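Local coordinates for protein glycoside hydrolase family 61 (Trichoderma reesei QM6a, PDB 5O2X) that probably cleaves cellulose and related polysaccharides oxidatively at a surface copper centre, as a lytic polysaccharide monooxygenase of Auxiliary Activity family 9, at residues W84-P89 / Q172-C177; V154-I159 / D197-T202; G126-D131 / S213-I218; S130-L133 / T139-V142. All coordinates share one frame; numbering follows the deposited sequence.

Contact 1 of 4, residues W84-P89 / Q172-C177. With CU (copper (II) ion), chain S; SO4 (sulfate ion), chain T.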
# COMPACT_ATOMS: atom_id res chain seq x y z
N TRP A 84 -10.42 -1.52 11.01
CA TRP A 84 -9.29 -2.41 10.81
C TRP A 84 -8.94 -3.05 12.16
O TRP A 84 -8.89 -2.35 13.16
CB TRP A 84 -8.09 -1.60 10.29
CG TRP A 84 -6.85 -2.43 10.15
CD1 TRP A 84 -5.81 -2.50 11.02
CD2 TRP A 84 -6.59 -3.40 9.14
NE1 TRP A 84 -4.90 -3.45 10.64
CE2 TRP A 84 -5.36 -4.00 9.46
CE3 TRP A 84 -7.25 -3.80 7.96
CZ2 TRP A 84 -4.81 -5.02 8.67
CZ3 TRP A 84 -6.68 -4.77 7.19
CH2 TRP A 84 -5.50 -5.38 7.54
N PRO A 85 -8.68 -4.37 12.20
CA PRO A 85 -8.63 -5.06 13.50
C PRO A 85 -7.27 -5.25 14.13
O PRO A 85 -7.24 -5.76 15.24
CB PRO A 85 -9.31 -6.42 13.19
CG PRO A 85 -8.95 -6.67 11.76
CD PRO A 85 -9.01 -5.32 11.11
N HIS A 86 -6.16 -4.97 13.46
CA HIS A 86 -4.86 -5.44 13.92
C HIS A 86 -3.82 -4.33 14.12
O HIS A 86 -3.81 -3.35 13.40
CB HIS A 86 -4.22 -6.40 12.91
CG HIS A 86 -5.09 -7.53 12.45
ND1 HIS A 86 -5.69 -8.40 13.32
CD2 HIS A 86 -5.41 -7.97 11.22
CE1 HIS A 86 -6.32 -9.33 12.61
NE2 HIS A 86 -6.19 -9.09 11.33
N PRO A 87 -2.87 -4.54 15.04
CA PRO A 87 -1.75 -3.61 15.24
C PRO A 87 -0.61 -3.87 14.24
O PRO A 87 -0.22 -5.01 14.03
CB PRO A 87 -1.28 -3.98 16.65
CG PRO A 87 -1.56 -5.46 16.78
CD PRO A 87 -2.86 -5.63 16.06
N GLY A 88 -0.09 -2.78 13.69
CA GLY A 88 1.12 -2.87 12.92
C GLY A 88 1.40 -1.63 12.09
O GLY A 88 0.66 -0.64 12.13
N PRO A 89 2.50 -1.69 11.32
CA PRO A 89 2.95 -0.55 10.52
C PRO A 89 2.21 -0.43 9.20
O PRO A 89 1.54 -1.36 8.73
CB PRO A 89 4.43 -0.92 10.26
CG PRO A 89 4.41 -2.42 10.15
CD PRO A 89 3.42 -2.82 11.26
N GLN A 172 1.42 -10.80 8.95
CA GLN A 172 0.41 -10.82 7.89
C GLN A 172 0.51 -9.56 7.09
O GLN A 172 0.38 -8.46 7.62
CB GLN A 172 -0.99 -10.91 8.50
CG GLN A 172 -1.24 -12.18 9.28
CD GLN A 172 -2.56 -12.16 10.03
OE1 GLN A 172 -3.31 -11.18 9.96
NE2 GLN A 172 -2.82 -13.22 10.78
N ASN A 173 0.78 -9.68 5.78
CA ASN A 173 0.95 -8.50 4.93
C ASN A 173 -0.29 -8.33 4.06
O ASN A 173 -0.81 -9.29 3.48
CB ASN A 173 2.16 -8.65 4.02
CG ASN A 173 3.46 -8.61 4.77
OD1 ASN A 173 3.67 -9.34 5.74
ND2 ASN A 173 4.36 -7.74 4.33
N TYR A 174 -0.72 -7.06 3.92
CA TYR A 174 -1.93 -6.73 3.17
C TYR A 174 -1.60 -5.70 2.10
O TYR A 174 -2.01 -4.51 2.19
CB TYR A 174 -3.02 -6.21 4.11
CG TYR A 174 -3.44 -7.21 5.18
CD1 TYR A 174 -2.75 -7.37 6.35
CD2 TYR A 174 -4.59 -7.98 5.02
CE1 TYR A 174 -3.17 -8.24 7.34
CE2 TYR A 174 -5.04 -8.88 5.98
CZ TYR A 174 -4.33 -8.97 7.17
OH TYR A 174 -4.80 -9.87 8.12
N PRO A 175 -0.87 -6.09 1.04
CA PRO A 175 -0.54 -5.13 -0.04
C PRO A 175 -1.74 -4.90 -0.94
O PRO A 175 -2.54 -5.81 -1.22
CB PRO A 175 0.59 -5.85 -0.80
CG PRO A 175 0.30 -7.32 -0.56
CD PRO A 175 -0.21 -7.39 0.86
N GLN A 176 -1.79 -3.67 -1.46
CA GLN A 176 -2.85 -3.23 -2.39
C GLN A 176 -2.18 -2.32 -3.42
O GLN A 176 -1.60 -1.30 -3.05
CB GLN A 176 -3.92 -2.45 -1.62
CG GLN A 176 -4.64 -3.24 -0.52
CD GLN A 176 -5.74 -4.09 -1.07
OE1 GLN A 176 -6.92 -3.68 -1.09
NE2 GLN A 176 -5.40 -5.28 -1.54
N CYS A 177 -2.27 -2.71 -4.69
CA CYS A 177 -1.63 -1.96 -5.76
C CYS A 177 -2.63 -1.17 -6.59
O CYS A 177 -3.78 -1.62 -6.84
CB CYS A 177 -0.91 -2.91 -6.72
SG CYS A 177 0.56 -3.62 -5.94
CU CU S . -7.01 -10.04 9.84
S SO4 T . -6.30 -13.80 13.23
O1 SO4 T . -6.41 -13.64 14.69
O2 SO4 T . -6.66 -15.21 13.00
O3 SO4 T . -7.18 -12.81 12.55
O4 SO4 T . -4.97 -13.51 12.79
O HOH W 1 -5.97 -11.68 10.48
O HOH W 2 -9.10 -10.26 11.02

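Contact 2 of 4, residues V154-I159 / D197-T202. With MAN (alpha-D-mannopyranose), chain F; MAN (alpha-D-mannopyranose), chain E.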
# COMPACT_ATOMS: atom_id res chain seq x y z
N VAL A 154 3.12 2.02 -10.40
CA VAL A 154 2.29 1.25 -9.48
C VAL A 154 2.56 1.81 -8.07
O VAL A 154 3.71 1.87 -7.62
CB VAL A 154 2.59 -0.23 -9.54
CG1 VAL A 154 1.86 -0.99 -8.44
CG2 VAL A 154 2.16 -0.80 -10.89
N LEU A 155 1.46 2.17 -7.41
CA LEU A 155 1.44 2.59 -6.01
C LEU A 155 1.06 1.34 -5.19
O LEU A 155 -0.03 0.81 -5.38
CB LEU A 155 0.45 3.72 -5.84
CG LEU A 155 0.01 4.15 -4.47
CD1 LEU A 155 1.18 4.63 -3.70
CD2 LEU A 155 -1.07 5.22 -4.59
N ARG A 156 1.96 0.90 -4.33
CA ARG A 156 1.78 -0.29 -3.51
C ARG A 156 1.66 0.17 -2.08
O ARG A 156 2.64 0.56 -1.45
CB ARG A 156 2.95 -1.25 -3.71
CG ARG A 156 2.87 -2.54 -2.91
CD ARG A 156 4.15 -3.35 -3.06
NE ARG A 156 4.12 -4.63 -2.35
CZ ARG A 156 4.26 -4.76 -1.04
NH1 ARG A 156 4.54 -3.70 -0.29
NH2 ARG A 156 4.12 -5.94 -0.46
N HIS A 157 0.42 0.14 -1.57
CA HIS A 157 0.09 0.51 -0.18
C HIS A 157 -0.03 -0.76 0.63
O HIS A 157 -0.53 -1.77 0.13
CB HIS A 157 -1.24 1.26 -0.22
CG HIS A 157 -1.82 1.55 1.12
ND1 HIS A 157 -1.33 2.47 2.00
CD2 HIS A 157 -2.86 0.98 1.78
CE1 HIS A 157 -2.07 2.48 3.10
NE2 HIS A 157 -3.01 1.58 3.00
N GLU A 158 0.42 -0.77 1.88
CA GLU A 158 0.41 -2.02 2.62
C GLU A 158 0.29 -1.75 4.11
O GLU A 158 1.00 -0.93 4.69
CB GLU A 158 1.73 -2.75 2.34
CG GLU A 158 1.91 -4.10 3.00
CD GLU A 158 3.22 -4.73 2.59
OE1 GLU A 158 4.22 -3.96 2.48
OE2 GLU A 158 3.27 -5.95 2.33
N ILE A 159 -0.60 -2.53 4.76
CA ILE A 159 -0.63 -2.67 6.21
C ILE A 159 0.01 -4.01 6.52
O ILE A 159 -0.22 -5.00 5.83
CB ILE A 159 -2.08 -2.67 6.77
CG1 ILE A 159 -2.87 -1.43 6.36
CG2 ILE A 159 -2.03 -2.78 8.28
CD1 ILE A 159 -4.32 -1.49 6.78
N ASP A 197 12.13 -9.12 -3.14
CA ASP A 197 13.32 -8.85 -2.32
C ASP A 197 13.02 -7.89 -1.18
O ASP A 197 13.92 -7.62 -0.39
CB ASP A 197 14.42 -8.26 -3.20
CG ASP A 197 15.03 -9.27 -4.16
OD1 ASP A 197 15.01 -10.49 -3.96
OD2 ASP A 197 15.55 -8.76 -5.19
N LEU A 198 11.78 -7.40 -1.03
CA LEU A 198 11.51 -6.42 0.01
C LEU A 198 11.71 -7.00 1.41
O LEU A 198 12.32 -6.35 2.26
CB LEU A 198 10.06 -5.90 -0.09
CG LEU A 198 9.79 -5.01 -1.28
CD1 LEU A 198 8.29 -4.78 -1.41
CD2 LEU A 198 10.52 -3.66 -1.17
N TYR A 199 11.14 -8.17 1.69
CA TYR A 199 10.98 -8.67 3.05
C TYR A 199 11.48 -10.11 3.18
O TYR A 199 11.37 -10.89 2.24
CB TYR A 199 9.49 -8.69 3.41
CG TYR A 199 8.80 -7.37 3.24
CD1 TYR A 199 9.35 -6.17 3.69
CD2 TYR A 199 7.56 -7.30 2.64
CE1 TYR A 199 8.67 -4.98 3.56
CE2 TYR A 199 6.88 -6.13 2.51
CZ TYR A 199 7.42 -4.95 2.99
OH TYR A 199 6.77 -3.75 2.91
N HIS A 200 11.96 -10.42 4.37
CA HIS A 200 12.34 -11.76 4.72
C HIS A 200 11.70 -12.18 6.04
O HIS A 200 11.48 -11.34 6.91
CB HIS A 200 13.86 -11.96 4.76
CG HIS A 200 14.44 -11.94 3.38
ND1 HIS A 200 14.67 -10.79 2.67
CD2 HIS A 200 14.70 -12.96 2.55
CE1 HIS A 200 15.07 -11.11 1.44
NE2 HIS A 200 15.14 -12.42 1.37
N ALA A 201 11.46 -13.47 6.19
CA ALA A 201 10.74 -14.01 7.32
C ALA A 201 11.45 -13.81 8.65
O ALA A 201 10.80 -13.91 9.70
CB ALA A 201 10.49 -15.50 7.12
N THR A 202 12.75 -13.56 8.64
CA THR A 202 13.52 -13.32 9.87
C THR A 202 13.80 -11.83 10.10
O THR A 202 14.53 -11.51 11.04
CB THR A 202 14.85 -14.05 9.78
OG1 THR A 202 15.52 -13.55 8.60
CG2 THR A 202 14.67 -15.57 9.71
C1 MAN F . 16.80 -12.90 8.81
C2 MAN F . 17.14 -11.97 7.63
C3 MAN F . 17.37 -12.76 6.36
C4 MAN F . 18.43 -13.79 6.64
C5 MAN F . 18.00 -14.67 7.79
C6 MAN F . 19.05 -15.73 8.07
O2 MAN F . 18.33 -11.20 7.87
O3 MAN F . 17.75 -11.90 5.28
O4 MAN F . 18.59 -14.53 5.42
O5 MAN F . 17.81 -13.87 8.97
O6 MAN F . 18.62 -16.57 9.15
C1 MAN E . 12.19 -12.28 -5.81
C2 MAN E . 13.30 -11.83 -6.72
C3 MAN E . 12.76 -11.84 -8.18
C4 MAN E . 12.11 -13.17 -8.57
C5 MAN E . 11.12 -13.60 -7.52
C6 MAN E . 10.60 -15.02 -7.70
O2 MAN E . 14.38 -12.74 -6.62
O3 MAN E . 13.79 -11.50 -9.12
O4 MAN E . 11.38 -13.02 -9.80
O5 MAN E . 11.70 -13.55 -6.19
O6 MAN E . 9.44 -15.28 -6.98

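Contact 3 of 4, residues G126-D131 / S213-I218. With MAN (alpha-D-mannopyranose), chain H; MAN (alpha-D-mannopyranose), chain G; SO4 (sulfate ion), chain U.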
# COMPACT_ATOMS: atom_id res chain seq x y z
N GLY A 126 1.49 -1.33 22.43
CA GLY A 126 1.89 -0.02 21.92
C GLY A 126 0.88 0.54 20.96
O GLY A 126 -0.11 -0.08 20.64
N THR A 127 1.14 1.77 20.54
CA THR A 127 0.34 2.46 19.54
C THR A 127 1.11 2.44 18.22
O THR A 127 2.31 2.75 18.21
CB THR A 127 0.08 3.93 19.94
OG1 THR A 127 -0.60 3.97 21.19
CG2 THR A 127 -0.71 4.67 18.94
N TRP A 128 0.41 2.09 17.15
CA TRP A 128 1.00 1.82 15.84
C TRP A 128 0.36 2.73 14.80
O TRP A 128 -0.73 3.28 14.98
CB TRP A 128 0.78 0.34 15.46
CG TRP A 128 1.51 -0.60 16.33
CD1 TRP A 128 1.14 -1.01 17.57
CD2 TRP A 128 2.80 -1.18 16.07
NE1 TRP A 128 2.09 -1.86 18.07
CE2 TRP A 128 3.12 -1.97 17.18
CE3 TRP A 128 3.69 -1.13 15.01
CZ2 TRP A 128 4.31 -2.65 17.27
CZ3 TRP A 128 4.87 -1.82 15.09
CH2 TRP A 128 5.17 -2.58 16.22
N ALA A 129 0.97 2.75 13.61
CA ALA A 129 0.33 3.37 12.47
C ALA A 129 -1.11 2.92 12.29
O ALA A 129 -1.99 3.71 11.97
CB ALA A 129 1.12 3.07 11.20
N SER A 130 -1.34 1.61 12.47
CA SER A 130 -2.70 1.08 12.31
C SER A 130 -3.71 1.78 13.23
O SER A 130 -4.87 1.93 12.85
CB SER A 130 -2.67 -0.43 12.66
OG SER A 130 -2.13 -0.64 13.93
N ASP A 131 -3.31 2.18 14.44
CA ASP A 131 -4.20 2.88 15.35
C ASP A 131 -4.57 4.26 14.82
O ASP A 131 -5.69 4.73 15.05
CB ASP A 131 -3.58 2.99 16.73
CG ASP A 131 -3.38 1.62 17.36
OD1 ASP A 131 -4.43 0.93 17.54
OD2 ASP A 131 -2.24 1.25 17.62
N SER A 213 7.39 -4.84 26.76
CA SER A 213 7.66 -3.40 26.92
C SER A 213 8.89 -3.29 27.85
O SER A 213 8.96 -3.98 28.84
CB SER A 213 6.50 -2.73 27.54
OG SER A 213 6.74 -1.33 27.47
N PRO A 214 9.86 -2.41 27.52
CA PRO A 214 9.89 -1.49 26.40
C PRO A 214 10.06 -2.20 25.04
O PRO A 214 10.45 -3.36 24.99
CB PRO A 214 11.08 -0.57 26.70
CG PRO A 214 11.92 -1.34 27.60
CD PRO A 214 11.02 -2.23 28.39
N LEU A 215 9.74 -1.51 23.97
CA LEU A 215 9.70 -2.08 22.65
C LEU A 215 10.23 -1.06 21.66
O LEU A 215 9.87 0.10 21.68
CB LEU A 215 8.27 -2.43 22.28
CG LEU A 215 8.03 -3.09 20.92
CD1 LEU A 215 8.71 -4.40 20.78
CD2 LEU A 215 6.54 -3.21 20.66
N ASN A 216 11.07 -1.53 20.74
CA ASN A 216 11.49 -0.77 19.58
C ASN A 216 11.08 -1.52 18.30
O ASN A 216 10.81 -2.72 18.34
CB ASN A 216 12.98 -0.55 19.56
CG ASN A 216 13.47 0.34 20.68
OD1 ASN A 216 14.49 0.06 21.30
ND2 ASN A 216 12.81 1.47 20.86
N TYR A 217 11.04 -0.79 17.18
CA TYR A 217 10.54 -1.38 15.93
C TYR A 217 11.25 -0.87 14.71
O TYR A 217 11.23 0.33 14.48
CB TYR A 217 9.05 -1.17 15.76
CG TYR A 217 8.49 -1.94 14.59
CD1 TYR A 217 8.38 -3.30 14.67
CD2 TYR A 217 8.12 -1.32 13.42
CE1 TYR A 217 7.90 -4.04 13.62
CE2 TYR A 217 7.63 -2.05 12.35
CZ TYR A 217 7.53 -3.42 12.45
OH TYR A 217 7.08 -4.12 11.37
N ILE A 218 11.81 -1.79 13.90
CA ILE A 218 12.43 -1.47 12.61
C ILE A 218 11.45 -1.84 11.51
O ILE A 218 11.21 -3.03 11.28
CB ILE A 218 13.76 -2.22 12.44
CG1 ILE A 218 14.73 -1.86 13.58
CG2 ILE A 218 14.35 -1.93 11.06
CD1 ILE A 218 15.99 -2.69 13.56
C1 MAN H . 5.73 -0.57 28.10
C2 MAN H . 6.07 0.90 27.73
C3 MAN H . 7.41 1.33 28.31
C4 MAN H . 7.49 0.99 29.78
C5 MAN H . 7.21 -0.48 29.99
C6 MAN H . 7.38 -0.84 31.46
O2 MAN H . 5.02 1.69 28.24
O3 MAN H . 7.66 2.74 28.22
O4 MAN H . 8.80 1.30 30.25
O5 MAN H . 5.89 -0.77 29.52
O6 MAN H . 8.73 -0.59 31.83
C1 MAN G . 10.00 -8.15 25.98
C2 MAN G . 10.72 -7.95 27.34
C3 MAN G . 11.22 -6.49 27.43
C4 MAN G . 12.09 -6.14 26.23
C5 MAN G . 11.37 -6.47 24.92
C6 MAN G . 12.32 -6.40 23.74
O2 MAN G . 11.81 -8.83 27.45
O3 MAN G . 11.98 -6.29 28.62
O4 MAN G . 12.42 -4.73 26.27
O5 MAN G . 10.91 -7.83 24.93
O6 MAN G . 11.59 -6.05 22.58
S SO4 U . 0.62 3.85 24.45
O1 SO4 U . -0.30 4.98 24.78
O2 SO4 U . 0.85 3.05 25.67
O3 SO4 U . 1.85 4.32 23.80
O4 SO4 U . 0.02 2.96 23.45

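Contact 4 of 4, residues S130-L133 / T139-V142. With MAN (alpha-D-mannopyranose), chain L.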
# COMPACT_ATOMS: atom_id res chain seq x y z
N SER A 130 -1.34 1.61 12.47
CA SER A 130 -2.70 1.08 12.31
C SER A 130 -3.71 1.78 13.23
O SER A 130 -4.87 1.93 12.85
CB SER A 130 -2.67 -0.43 12.66
OG SER A 130 -2.13 -0.64 13.93
N ASP A 131 -3.31 2.18 14.44
CA ASP A 131 -4.20 2.88 15.35
C ASP A 131 -4.57 4.26 14.82
O ASP A 131 -5.69 4.73 15.05
CB ASP A 131 -3.58 2.99 16.73
CG ASP A 131 -3.38 1.62 17.36
OD1 ASP A 131 -4.43 0.93 17.54
OD2 ASP A 131 -2.24 1.25 17.62
N VAL A 132 -3.65 4.91 14.10
CA VAL A 132 -3.94 6.19 13.46
C VAL A 132 -4.97 5.97 12.34
O VAL A 132 -5.95 6.70 12.22
CB VAL A 132 -2.66 6.83 12.94
CG1 VAL A 132 -2.96 8.15 12.25
CG2 VAL A 132 -1.67 7.04 14.07
N LEU A 133 -4.74 4.93 11.53
CA LEU A 133 -5.69 4.58 10.48
C LEU A 133 -7.07 4.33 11.09
O LEU A 133 -8.10 4.83 10.57
CB LEU A 133 -5.17 3.34 9.72
CG LEU A 133 -6.10 2.74 8.69
CD1 LEU A 133 -5.30 2.21 7.51
CD2 LEU A 133 -6.94 1.63 9.27
N THR A 139 -8.67 5.23 7.34
CA THR A 139 -7.99 5.83 6.21
C THR A 139 -6.53 6.03 6.51
O THR A 139 -6.09 6.13 7.66
CB THR A 139 -8.63 7.15 5.76
OG1 THR A 139 -8.45 8.17 6.75
CG2 THR A 139 -10.09 6.98 5.42
N TRP A 140 -5.76 6.16 5.41
CA TRP A 140 -4.34 6.54 5.44
C TRP A 140 -4.13 7.50 4.31
O TRP A 140 -4.68 7.30 3.21
CB TRP A 140 -3.42 5.33 5.29
CG TRP A 140 -1.99 5.63 5.52
CD1 TRP A 140 -0.99 5.81 4.59
CD2 TRP A 140 -1.38 5.88 6.79
NE1 TRP A 140 0.19 6.12 5.19
CE2 TRP A 140 -0.00 6.19 6.55
CE3 TRP A 140 -1.84 5.87 8.11
CZ2 TRP A 140 0.90 6.47 7.59
CZ3 TRP A 140 -0.96 6.12 9.12
CH2 TRP A 140 0.38 6.44 8.87
N VAL A 141 -3.30 8.53 4.52
CA VAL A 141 -2.97 9.53 3.50
C VAL A 141 -1.50 9.45 3.16
O VAL A 141 -0.66 9.47 4.05
CB VAL A 141 -3.31 10.95 4.01
CG1 VAL A 141 -2.92 12.01 2.98
CG2 VAL A 141 -4.81 11.02 4.30
N VAL A 142 -1.20 9.38 1.85
CA VAL A 142 0.19 9.47 1.34
C VAL A 142 0.26 10.63 0.38
O VAL A 142 -0.69 10.91 -0.34
CB VAL A 142 0.65 8.11 0.71
CG1 VAL A 142 -0.01 7.88 -0.63
CG2 VAL A 142 2.17 8.01 0.63
C1 MAN L . 2.83 11.24 9.72
C2 MAN L . 3.43 12.26 10.68
C3 MAN L . 3.87 11.60 11.98
C4 MAN L . 2.73 10.84 12.62
C5 MAN L . 2.16 9.85 11.59
C6 MAN L . 0.91 9.17 12.09
O2 MAN L . 2.47 13.29 10.93
O3 MAN L . 4.40 12.58 12.90
O4 MAN L . 3.13 10.07 13.74
O5 MAN L . 1.79 10.53 10.38
O6 MAN L . -0.13 10.10 12.44

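Contact 1 of 4, residues W84-P89 / Q172-C177
The copper site of this lytic polysaccharide monooxygenase is the histidine brace of the AA9 family: H86, on the loop between strands 74-80 and 90-96, supplies one arm, Y174 of strand 172-183 is the axial residue, and Q172 of the same strand belongs to the second shell. H86 NE2 binds the copper at 1.9 Å, and the methylated histidine at position 1 completes the brace. Y174 OH stays at 2.8 Å from the copper, too long for a firm bond and in keeping with the axial tyrosine of the family. The imidazole and phenol cross at about a right angle, H86 NE2 lying 3.6 Å from Y174 OH. On one face of Y174, the W84 indole forms a T-shaped stack: CH2 stands over the centre of the phenol ring, 3.6 Å from Y174 CD1, with the planes at 89°. A trans first torsion in W84 (chi1 176°) carries the indole to this place. P85 CG and H163 pack on the imidazole ring that the copper bond holds. Y174 OH donates to Q172 OE1 at 2.7 Å, approaching from 36° above the amide carbonyl plane, so Q172 probably helps to position the phenol. The same OE1 lies 2.8 Å from a copper-bound water; that water sits 2.0 Å from the metal. At the other branch of this amide, Q172 NE2 donates to O4 of a sulfate, probably from the crystallisation liquor, at 3.0 Å.

Contact 2 of 4, residues V154-I159 / D197-T202
Y199 and L198, on the long loop after strand 193-194, meet E158 and R156, which project from the same face of strand 151-161 in the β-sandwich. The Y199 hydroxyl donates to E158 OE1 at 2.6 Å, arriving on the syn side and 23° out of the carboxylate plane. R156 grips the same carboxylate end-on in a salt bridge, NH1 to OE1 at 2.8 Å and NH2 to OE2 at 2.9 Å, and both nitrogens come from above the carboxylate plane. OE1 therefore accepts from two donors. The guanidinium reaches its mate on a chain stretched out from the backbone N onward (chi1 -179°). L198 CD1 rests over the centre of one guanidinium face, 4.0 Å from R156 CZ, while L198 CB covers a face of the Y199 ring. Replacing E158 with an alanine would probably leave the buried R156 charge without its mate and the Y199 hydroxyl without this acceptor. Further out, N173 donates to E158 OE2, and Y93 hydrogen-bonds Y199 OH. R156 NE donates to I55 O and NH2 also to I54 O. Three residues after Y199, T202 OG1 is covalently joined to C1 of a mannose at 1.5 Å.

Contact 3 of 4, residues G126-D131 / S213-I218
The indole of W128 points its six-membered edge at one face of the Y217 ring, a T-shaped pair with centroids 4.9 Å apart and planes at 79°. CZ3 stands over the centre of the phenol ring, and its neighbour CH2 comes within 3.6 Å of Y217 CD1. Next along the indole rim, CZ2 touches L215 CD2 at 4.1 Å, approached obliquely. L215 and Y217 both turn toward the tryptophan, whereas N216 between them points away, the alternation of an extended chain. L119 of strand 110-121 touches both aromatic side chains, so the pair packs the long loop after strand 193-194 against strand 110-121. W128 is also the N-cap residue of helix 129-135: its backbone N donates to D131 OD2 at 2.8 Å through the anti lone pair, tying the first turn to the residue before it. Four residues before Y217, S213 OG carries a mannose on C1 at 1.4 Å, and O4 of another mannose donates to P214 O at 2.7 Å. The meeting itself is wholly apolar. The polar ends of both aromatics are bound outside it, W128 NE1 to P125 O and Y217 OH to G205 O, and these bonds probably keep the rings from turning. The glycosylated loop is probably held here by the edge-to-face C-H contact on the ring face and by apolar packing, with no hydrogen bond between the segments.

Contact 4 of 4, residues S130-L133 / T139-V142
V132 and L133 of helix 129-135 pack against T139 and W140 of strand 139-143, an edge strand of the β-sandwich, across the short link that joins helix to strand. The W140 side chain leaves the strand with its CB-CG bond trans to the backbone N (chi1 -171°), which swings the indole back toward the helix. V132 CG1 meets its six-membered ring obliquely, 4.2 Å from CZ3, and L133 CD1 lies 4.3 Å from W140 CB. L133 lies alongside the strand backbone, its CG 3.5 Å from T139 O. W140 NE1 is hydrogen-bonded to D115 OD2, which probably helps hold the ring. T139 turns its own side chain away from the helix and hydrogen-bonds N136 O in that link. The same V132 CG1 also lies 3.4 Å from O6 of a mannose, and L120 touches V132 too. Trimmed to an alanine, V132 would probably open a gap between the W140 ring and the mannose, leaving the indole less firmly packed on that side. The backbones hold each other lightly: T139 N donates weakly to L133 O at 3.3 Å, and a CA-H...O contact runs the other way, from L133 CA to T139 O at 3.2 Å.

Overall arrangement
From the N terminus, the loop at 84-89 opens contact 1, and helix 129-135 with its preceding strand then starts contacts 3 and 4 together, sharing S130 and D131. Contact 4 closes first, at 139-142, wholly within the span of contact 1. Strand 151-161 opens contact 2 before contact 1 closes on strand 172-183, so these two cross; their strands are antiparallel neighbours in one sheet. Contact 2 closes at 197-202, inside the span of contact 3, which ends last at 213-218 and also crosses contact 1. S130 OG, bonded to G88 N, ties the helix to the copper-site loop. Together the contacts bind that loop, the helix and the glycosylated outer loop to the sandwich.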